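PDB 5JOZ: Non-reducing end alpha-L-arabinofuranosidase BoGH43B from Bacteroides ovatus, which cleaves terminal non-reducing alpha-L-arabinofuranoside residues from xyloglucan branches, converting S units to X units during xyloglucan degradation. Local coordinates for residues A162-A167 with S209-Y214; G388-A393 with G482-G487; N397-L402 with I414-K419. One frame throughout, in Å; residues are numbered along the deposited sequence.

Contact 1. Residues A162-A167 with S209-Y214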
loop_
_atom_site.group_PDB
_atom_site.type_symbol
_atom_site.label_atom_id
_atom_site.label_comp_id
_atom_site.label_asym_id
_atom_site.label_seq_id
_atom_site.Cartn_x
_atom_site.Cartn_y
_atom_site.Cartn_z
ATOM N N ALA A 162 32.489 -1.045 0.077
ATOM C CA ALA A 162 31.729 -0.414 -0.999
ATOM C C ALA A 162 30.968 -1.408 -1.857
ATOM O O ALA A 162 31.318 -2.586 -1.933
ATOM C CB ALA A 162 32.637 0.420 -1.875
ATOM N N LEU A 163 29.933 -0.890 -2.510
ATOM C CA LEU A 163 29.123 -1.643 -3.446
ATOM C C LEU A 163 29.965 -2.249 -4.550
ATOM O O LEU A 163 30.813 -1.568 -5.112
ATOM C CB LEU A 163 28.089 -0.734 -4.117
ATOM C CG LEU A 163 27.008 -0.083 -3.266
ATOM C CD1 LEU A 163 26.047 0.653 -4.181
ATOM C CD2 LEU A 163 26.271 -1.112 -2.427
ATOM N N ARG A 164 29.711 -3.519 -4.865
ATOM C CA ARG A 164 30.223 -4.134 -6.091
ATOM C C ARG A 164 29.254 -5.188 -6.639
ATOM O O ARG A 164 28.479 -5.782 -5.881
ATOM C CB ARG A 164 31.596 -4.751 -5.840
ATOM C CG ARG A 164 31.595 -6.055 -5.054
ATOM C CD ARG A 164 32.917 -6.258 -4.324
ATOM N NE ARG A 164 32.999 -5.395 -3.144
ATOM C CZ ARG A 164 34.115 -5.091 -2.481
ATOM N NH1 ARG A 164 35.304 -5.572 -2.857
ATOM N NH2 ARG A 164 34.037 -4.288 -1.419
ATOM N N LYS A 165 29.319 -5.414 -7.952
ATOM C CA LYS A 165 28.540 -6.467 -8.613
ATOM C C LYS A 165 28.954 -7.854 -8.088
ATOM O O LYS A 165 30.146 -8.202 -8.087
ATOM C CB LYS A 165 28.708 -6.379 -10.139
ATOM C CG LYS A 165 27.992 -7.444 -10.973
ATOM C CD LYS A 165 28.210 -7.184 -12.469
ATOM C CE LYS A 165 27.987 -8.408 -13.358
ATOM N NZ LYS A 165 26.554 -8.646 -13.700
ATOM N N VAL A 166 27.961 -8.607 -7.611
ATOM C CA VAL A 166 28.153 -9.984 -7.132
ATOM C C VAL A 166 27.379 -11.034 -7.944
ATOM O O VAL A 166 27.759 -12.200 -7.963
ATOM C CB VAL A 166 27.778 -10.133 -5.634
ATOM C CG1 VAL A 166 28.640 -9.231 -4.777
ATOM C CG2 VAL A 166 26.293 -9.847 -5.375
ATOM N N ALA A 167 26.281 -10.646 -8.581
ATOM C CA ALA A 167 25.461 -11.595 -9.352
ATOM C C ALA A 167 24.621 -10.801 -10.321
ATOM O O ALA A 167 24.782 -9.596 -10.409
ATOM C CB ALA A 167 24.572 -12.406 -8.413
ATOM N N SER A 209 30.323 -17.945 -0.869
ATOM C CA SER A 209 30.762 -16.624 -0.422
ATOM C C SER A 209 29.728 -15.523 -0.735
ATOM O O SER A 209 29.070 -15.576 -1.770
ATOM C CB SER A 209 32.103 -16.290 -1.093
ATOM O OG SER A 209 32.350 -14.895 -1.103
ATOM N N PRO A 210 29.622 -14.491 0.136
ATOM C CA PRO A 210 28.740 -13.358 -0.169
ATOM C C PRO A 210 29.014 -12.710 -1.521
ATOM O O PRO A 210 28.073 -12.289 -2.214
ATOM C CB PRO A 210 29.064 -12.336 0.936
ATOM C CG PRO A 210 29.788 -13.075 1.999
ATOM C CD PRO A 210 30.461 -14.233 1.325
ATOM N N TRP A 211 30.296 -12.652 -1.891
ATOM C CA TRP A 211 30.751 -11.897 -3.054
ATOM C C TRP A 211 30.688 -12.696 -4.346
ATOM O O TRP A 211 31.108 -12.196 -5.390
ATOM C CB TRP A 211 32.176 -11.341 -2.814
ATOM C CG TRP A 211 32.313 -10.705 -1.447
ATOM C CD1 TRP A 211 32.919 -11.248 -0.343
ATOM C CD2 TRP A 211 31.773 -9.450 -1.026
ATOM N NE1 TRP A 211 32.803 -10.397 0.730
ATOM C CE2 TRP A 211 32.105 -9.287 0.341
ATOM C CE3 TRP A 211 31.036 -8.445 -1.670
ATOM C CZ2 TRP A 211 31.741 -8.152 1.071
ATOM C CZ3 TRP A 211 30.673 -7.313 -0.946
ATOM C CH2 TRP A 211 31.030 -7.175 0.412
ATOM N N GLY A 212 30.174 -13.924 -4.288
ATOM C CA GLY A 212 29.974 -14.740 -5.486
ATOM C C GLY A 212 31.155 -15.646 -5.805
ATOM O O GLY A 212 32.100 -15.714 -5.022
ATOM N N PRO A 213 31.129 -16.349 -6.943
ATOM C CA PRO A 213 30.048 -16.302 -7.922
ATOM C C PRO A 213 28.825 -17.127 -7.498
ATOM O O PRO A 213 28.957 -18.128 -6.783
ATOM C CB PRO A 213 30.704 -16.903 -9.165
ATOM C CG PRO A 213 31.648 -17.920 -8.612
ATOM C CD PRO A 213 32.086 -17.429 -7.251
ATOM N N TYR A 214 27.649 -16.688 -7.942
ATOM C CA TYR A 214 26.384 -17.334 -7.605
ATOM C C TYR A 214 25.947 -18.227 -8.740
ATOM O O TYR A 214 26.160 -17.898 -9.911
ATOM C CB TYR A 214 25.290 -16.297 -7.323
ATOM C CG TYR A 214 25.456 -15.582 -6.002
ATOM C CD1 TYR A 214 26.424 -14.586 -5.844
ATOM C CD2 TYR A 214 24.659 -15.903 -4.907
ATOM C CE1 TYR A 214 26.592 -13.929 -4.637
ATOM C CE2 TYR A 214 24.817 -15.255 -3.689
ATOM C CZ TYR A 214 25.778 -14.265 -3.560
ATOM O OH TYR A 214 25.929 -13.612 -2.366
HETATM O O HOH W 1 27.810 -14.357 -9.579
#

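Contact 2. Residues G388-A393 with G482-G487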
loop_
_atom_site.group_PDB
_atom_site.type_symbol
_atom_site.label_atom_id
_atom_site.label_comp_id
_atom_site.label_asym_id
_atom_site.label_seq_id
_atom_site.Cartn_x
_atom_site.Cartn_y
_atom_site.Cartn_z
ATOM N N GLY A 388 -17.334 15.831 -0.204
ATOM C CA GLY A 388 -18.027 14.563 -0.195
ATOM C C GLY A 388 -17.054 13.416 -0.169
ATOM O O GLY A 388 -16.031 13.495 0.514
ATOM N N LEU A 389 -17.380 12.359 -0.922
ATOM C CA LEU A 389 -16.572 11.151 -1.016
ATOM C C LEU A 389 -15.996 10.978 -2.402
ATOM O O LEU A 389 -16.610 11.370 -3.392
ATOM C CB LEU A 389 -17.393 9.914 -0.661
ATOM C CG LEU A 389 -18.066 9.928 0.707
ATOM C CD1 LEU A 389 -18.808 8.628 0.937
ATOM C CD2 LEU A 389 -17.076 10.214 1.833
ATOM N N VAL A 390 -14.807 10.382 -2.465
ATOM C CA VAL A 390 -14.114 10.150 -3.728
ATOM C C VAL A 390 -13.576 8.719 -3.799
ATOM O O VAL A 390 -13.039 8.198 -2.813
ATOM C CB VAL A 390 -12.962 11.166 -3.926
ATOM C CG1 VAL A 390 -12.141 10.851 -5.181
ATOM C CG2 VAL A 390 -13.543 12.573 -4.007
ATOM N N VAL A 391 -13.753 8.104 -4.968
ATOM C CA VAL A 391 -13.089 6.870 -5.341
ATOM C C VAL A 391 -11.904 7.341 -6.162
ATOM O O VAL A 391 -12.078 7.854 -7.267
ATOM C CB VAL A 391 -14.015 5.952 -6.179
ATOM C CG1 VAL A 391 -13.321 4.654 -6.535
ATOM C CG2 VAL A 391 -15.311 5.663 -5.425
ATOM N N ARG A 392 -10.705 7.207 -5.600
ATOM C CA ARG A 392 -9.488 7.662 -6.252
ATOM C C ARG A 392 -8.710 6.471 -6.738
ATOM O O ARG A 392 -8.501 5.537 -5.981
ATOM C CB ARG A 392 -8.613 8.454 -5.282
ATOM C CG ARG A 392 -7.148 8.646 -5.709
ATOM C CD ARG A 392 -6.448 9.453 -4.630
ATOM N NE ARG A 392 -5.030 9.663 -4.896
ATOM C CZ ARG A 392 -4.533 10.585 -5.718
ATOM N NH1 ARG A 392 -5.330 11.438 -6.379
ATOM N NH2 ARG A 392 -3.214 10.668 -5.871
ATOM N N ALA A 393 -8.279 6.529 -8.000
ATOM C CA ALA A 393 -7.210 5.674 -8.514
ATOM C C ALA A 393 -5.908 6.473 -8.575
ATOM O O ALA A 393 -4.879 6.050 -8.048
ATOM C CB ALA A 393 -7.589 5.135 -9.875
ATOM N N GLY A 482 -12.254 7.912 0.021
ATOM C CA GLY A 482 -11.982 8.941 1.008
ATOM C C GLY A 482 -12.877 10.163 1.016
ATOM O O GLY A 482 -13.551 10.473 0.039
ATOM N N MET A 483 -12.839 10.858 2.147
ATOM C CA MET A 483 -13.501 12.151 2.337
ATOM C C MET A 483 -12.682 13.210 1.614
ATOM O O MET A 483 -11.453 13.112 1.543
ATOM C CB MET A 483 -13.609 12.484 3.826
ATOM C CG MET A 483 -14.449 11.479 4.594
ATOM S SD MET A 483 -14.280 11.542 6.378
ATOM C CE MET A 483 -12.644 10.849 6.587
ATOM N N TYR A 484 -13.364 14.212 1.081
ATOM C CA TYR A 484 -12.736 15.191 0.197
ATOM C C TYR A 484 -13.446 16.539 0.269
ATOM O O TYR A 484 -14.670 16.585 0.372
ATOM C CB TYR A 484 -12.769 14.667 -1.238
ATOM C CG TYR A 484 -12.156 15.575 -2.272
ATOM C CD1 TYR A 484 -10.792 15.834 -2.266
ATOM C CD2 TYR A 484 -12.935 16.155 -3.289
ATOM C CE1 TYR A 484 -10.208 16.643 -3.232
ATOM C CE2 TYR A 484 -12.360 16.971 -4.261
ATOM C CZ TYR A 484 -10.994 17.211 -4.223
ATOM O OH TYR A 484 -10.386 18.019 -5.155
ATOM N N ALA A 485 -12.655 17.613 0.212
ATOM C CA ALA A 485 -13.141 18.973 0.054
ATOM C C ALA A 485 -12.189 19.789 -0.843
ATOM O O ALA A 485 -10.981 19.708 -0.700
ATOM C CB ALA A 485 -13.261 19.632 1.416
ATOM N N SER A 486 -12.740 20.588 -1.748
ATOM C CA SER A 486 -11.937 21.488 -2.574
ATOM C C SER A 486 -12.773 22.656 -3.093
ATOM O O SER A 486 -13.935 22.479 -3.467
ATOM C CB SER A 486 -11.328 20.719 -3.751
ATOM O OG SER A 486 -10.641 21.579 -4.648
ATOM N N GLY A 487 -12.176 23.844 -3.120
ATOM C CA GLY A 487 -12.791 25.000 -3.755
ATOM C C GLY A 487 -12.265 25.306 -5.145
ATOM O O GLY A 487 -12.627 26.324 -5.711
#

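Contact 3. Residues N397-L402 with I414-K419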
loop_
_atom_site.group_PDB
_atom_site.type_symbol
_atom_site.label_atom_id
_atom_site.label_comp_id
_atom_site.label_asym_id
_atom_site.label_seq_id
_atom_site.Cartn_x
_atom_site.Cartn_y
_atom_site.Cartn_z
ATOM N N ASN A 397 -7.772 9.978 -12.539
ATOM C CA ASN A 397 -8.817 8.954 -12.603
ATOM C C ASN A 397 -9.464 8.751 -11.235
ATOM O O ASN A 397 -8.863 8.187 -10.318
ATOM C CB ASN A 397 -8.234 7.648 -13.142
ATOM C CG ASN A 397 -7.884 7.732 -14.631
ATOM O OD1 ASN A 397 -8.721 7.478 -15.507
ATOM N ND2 ASN A 397 -6.638 8.076 -14.920
ATOM N N HIS A 398 -10.694 9.229 -11.109
ATOM C CA HIS A 398 -11.393 9.242 -9.830
ATOM C C HIS A 398 -12.857 9.583 -10.012
ATOM O O HIS A 398 -13.199 10.396 -10.880
ATOM C CB HIS A 398 -10.767 10.279 -8.880
ATOM C CG HIS A 398 -10.701 11.666 -9.449
ATOM N ND1 HIS A 398 -11.695 12.600 -9.247
ATOM C CD2 HIS A 398 -9.764 12.277 -10.214
ATOM C CE1 HIS A 398 -11.376 13.727 -9.858
ATOM N NE2 HIS A 398 -10.205 13.561 -10.446
ATOM N N TYR A 399 -13.708 8.988 -9.177
ATOM C CA TYR A 399 -15.151 9.259 -9.187
ATOM C C TYR A 399 -15.499 10.072 -7.961
ATOM O O TYR A 399 -15.183 9.663 -6.853
ATOM C CB TYR A 399 -15.944 7.960 -9.162
ATOM C CG TYR A 399 -15.603 6.976 -10.271
ATOM C CD1 TYR A 399 -15.487 7.394 -11.600
ATOM C CD2 TYR A 399 -15.425 5.617 -9.992
ATOM C CE1 TYR A 399 -15.196 6.498 -12.611
ATOM C CE2 TYR A 399 -15.135 4.707 -11.002
ATOM C CZ TYR A 399 -15.027 5.147 -12.309
ATOM O OH TYR A 399 -14.754 4.250 -13.315
ATOM N N ASP A 400 -16.179 11.201 -8.155
ATOM C CA ASP A 400 -16.427 12.167 -7.092
ATOM C C ASP A 400 -17.905 12.251 -6.726
ATOM O O ASP A 400 -18.710 12.737 -7.517
ATOM C CB ASP A 400 -15.959 13.554 -7.549
ATOM C CG ASP A 400 -14.462 13.644 -7.760
ATOM O OD1 ASP A 400 -13.712 12.725 -7.356
ATOM O OD2 ASP A 400 -14.024 14.661 -8.340
ATOM N N LEU A 401 -18.252 11.817 -5.520
ATOM C CA LEU A 401 -19.621 11.944 -5.027
ATOM C C LEU A 401 -19.669 13.151 -4.086
ATOM O O LEU A 401 -19.410 13.020 -2.884
ATOM C CB LEU A 401 -20.079 10.658 -4.343
ATOM C CG LEU A 401 -21.450 10.698 -3.667
ATOM C CD1 LEU A 401 -22.537 11.043 -4.666
ATOM C CD2 LEU A 401 -21.735 9.379 -2.975
ATOM N N LEU A 402 -20.002 14.321 -4.644
ATOM C CA LEU A 402 -19.850 15.602 -3.940
ATOM C C LEU A 402 -21.133 16.397 -3.778
ATOM O O LEU A 402 -22.051 16.287 -4.587
ATOM C CB LEU A 402 -18.840 16.478 -4.674
ATOM C CG LEU A 402 -17.501 15.820 -5.023
ATOM C CD1 LEU A 402 -16.637 16.760 -5.850
ATOM C CD2 LEU A 402 -16.759 15.370 -3.774
ATOM N N ILE A 414 -22.558 13.156 -8.721
ATOM C CA ILE A 414 -21.569 12.132 -9.104
ATOM C C ILE A 414 -20.881 12.664 -10.350
ATOM O O ILE A 414 -21.540 13.005 -11.317
ATOM C CB ILE A 414 -22.160 10.699 -9.327
ATOM C CG1 ILE A 414 -21.062 9.704 -9.737
ATOM C CG2 ILE A 414 -23.261 10.656 -10.383
ATOM C CD1 ILE A 414 -19.903 9.613 -8.769
ATOM N N ARG A 415 -19.556 12.773 -10.304
ATOM C CA ARG A 415 -18.791 13.321 -11.409
ATOM C C ARG A 415 -17.612 12.408 -11.704
ATOM O O ARG A 415 -16.753 12.192 -10.849
ATOM C CB ARG A 415 -18.312 14.729 -11.074
ATOM C CG ARG A 415 -17.687 15.480 -12.246
ATOM C CD ARG A 415 -17.168 16.833 -11.785
ATOM N NE ARG A 415 -16.127 16.676 -10.768
ATOM C CZ ARG A 415 -15.677 17.638 -9.958
ATOM N NH1 ARG A 415 -16.166 18.881 -10.003
ATOM N NH2 ARG A 415 -14.732 17.343 -9.077
ATOM N N LYS A 416 -17.571 11.905 -12.933
ATOM C CA LYS A 416 -16.610 10.898 -13.340
ATOM C C LYS A 416 -15.492 11.552 -14.146
ATOM O O LYS A 416 -15.741 12.101 -15.205
ATOM C CB LYS A 416 -17.319 9.816 -14.162
ATOM C CG LYS A 416 -18.588 9.271 -13.514
ATOM C CD LYS A 416 -19.277 8.242 -14.391
ATOM C CE LYS A 416 -20.723 8.034 -13.964
ATOM N NZ LYS A 416 -21.468 7.139 -14.896
ATOM N N THR A 417 -14.268 11.496 -13.618
ATOM C CA THR A 417 -13.076 12.019 -14.275
ATOM C C THR A 417 -12.197 10.854 -14.715
ATOM O O THR A 417 -11.845 10.015 -13.888
ATOM C CB THR A 417 -12.273 12.900 -13.306
ATOM O OG1 THR A 417 -13.034 14.070 -12.990
ATOM C CG2 THR A 417 -10.924 13.315 -13.900
ATOM N N LEU A 418 -11.853 10.816 -16.005
ATOM C CA LEU A 418 -11.013 9.762 -16.588
ATOM C C LEU A 418 -10.103 10.357 -17.636
ATOM O O LEU A 418 -10.528 11.212 -18.418
ATOM C CB LEU A 418 -11.860 8.675 -17.248
ATOM C CG LEU A 418 -12.804 7.870 -16.350
ATOM C CD1 LEU A 418 -13.752 7.028 -17.197
ATOM C CD2 LEU A 418 -12.022 6.997 -15.386
ATOM N N LYS A 419 -8.853 9.902 -17.654
ATOM C CA LYS A 419 -7.826 10.479 -18.524
ATOM C C LYS A 419 -7.769 12.009 -18.382
ATOM O O LYS A 419 -7.585 12.733 -19.365
ATOM C CB LYS A 419 -8.052 10.051 -19.985
ATOM C CG LYS A 419 -7.921 8.551 -20.224
ATOM C CD LYS A 419 -6.497 8.058 -19.958
ATOM C CE LYS A 419 -5.989 7.087 -21.022
ATOM N NZ LYS A 419 -6.709 5.786 -21.002
HETATM O O HOH W 2 -14.523 13.796 -11.021
#

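Contact 1. Residues A162-A167 with S209-Y214
Arg-164 and Trp-211 meet in a cation-pi contact, the guanidinium lying over the six-membered ring with CZ 4.7 Å from its centroid. The two planes are 51° apart, so the groups are tilted against each other and not stacked flat. A bend at chi3 (76°) folds the arginine chain back along its own strand, where NH2 donates to Ala-162 O, on a lone pair in the carbonyl plane. Arginine suits this surface place because its long chain also lays CD beside Trp-211 CE3. Val-166, a compact branched residue on the same side of the strand, packs its CG1 3.8 Å from Trp-211 CA, while Ala-167 CB lies 3.8 Å from Tyr-214 CD1. No direct hydrogen bond joins the segments; a water spans them, donating to Val-166 O and accepting from Tyr-214 N. Within 209-214, a type I turn with an ST turn at Ser-209 sets the loop, and Gly-212 takes a positive phi readily accessible to glycine. Strand 159-168 is an outer strand of its four-stranded antiparallel sheet; the loop between strands 201-207 and 215-216 packs against it, Tyr-214 reaching Ile-189 of strand 186-193 and Trp-211 Leu-149 of strand 146-152.

Contact 2. Residues G388-A393 with G482-G487
Strands 389-392 and 482-486 pair antiparallel, and with Gly-388 the ladder here counts three residue pairs; the axes of these short segments come within 4.7 Å, with 113° between their N-to-C directions, so the strands cross steeply. Gly-388 with Tyr-484 and Val-390 with Gly-482 are hydrogen-bonded pairs, each closed by two backbone bonds, such as Gly-388 N to Tyr-484 O at 2.8 Å. Between them Leu-389 and Met-483 form a non-hydrogen-bonded pair, with CA atoms 4.7 Å apart. CA-H...O contacts add to the ladder, Leu-389 CA lying 3.3 Å from Gly-482 O. The chain turns a corner at Gly-388 and again at Ala-393, and a further backbone bond links Arg-392 with Phe-480.

On one face, Val-390 CG2 comes within 3.6 Å of Tyr-484 CB. This branch of the valine stands anti to the carbonyl carbon, which turns it toward the base of the tyrosine, while the ring extends past the valine and stacks on that of Phe-352. With glycines at 388 and 482, Val-390 and Tyr-484 meet diagonally, each opposite a residue that has no side chain. On the other face Leu-389 CD2 touches Met-483 CG at 4.0 Å; these flexible apolar chains suit a buried layer, where Leu-389 meets Leu-438 and Ile-440 of strand 436-442 and Met-483 meets Leu-343 and Leu-345.

Such packing of one antiparallel sheet on another is the beta-sandwich arrangement of a concanavalin A-like domain, here the C-terminal domain that accompanies the family 43 glycosidase domain.

Contact 3. Residues N397-L402 with I414-K419
His-398, Asp-400, Arg-415 and Thr-417 make a polar cluster on one face of a beta hairpin, strands 397-406 and 409-418, in the concanavalin A-like sandwich. Two hydrogen-bonded pairs, His-398 with Thr-417 and Asp-400 with Arg-415, satisfy one another's backbone N and O. Each oxygen of the buried Asp-400 carboxylate has a different side-chain partner: OD1 accepts from His-398 ND1 at 2.8 Å, near the imidazole plane, and OD2 offers its anti lone pair to Arg-415 NH2 at 2.9 Å. Arginine serves well because a bend at chi3 (61°) brings the edge of its guanidinium to the carboxylate, the planes 66° apart, while NH2 also forms a salt bridge with Glu-386. The positive guanidinium beside OD2 would be expected to favour the ionised aspartate, although Glu-386 shares it. Thr-417 places CB over one face of the imidazole in a CH-pi contact, 3.8 Å from the ring centroid. On the other face of the hairpin, Tyr-399 CD1 packs on Lys-416 CB, their polar ends bonding to the carbonyls of Ser-464 and Thr-462. Asn-397 OD1 accepts from Lys-419 N, which stands above the amide plane. A water donates weakly to Asp-400 OD2 and, at 2.8 Å, to Arg-415 O.

Contact 1 comes first along the chain and belongs to the family 43 glycosidase domain; contacts 2 and 3 follow in the accompanying concanavalin A-like sandwich, on the opposite side of the chain's centre. The centres of contacts 1 and 2 are about 48 Å apart and those of contacts 1 and 3 about 50 Å, without touching. Contacts 2 and 3 have centres only about 9 Å apart and share one sheet, in which strands 389-392 and 397-406 are neighbours: Leu-401 N and Leu-389 O, 2.7 Å apart, probably form a hydrogen bond. Contact 3 is nested within the loop that contact 2 closes. Strand 389-392 pairs with both 397-406 and 480-486, tying the local hairpin to a strand far along the chain.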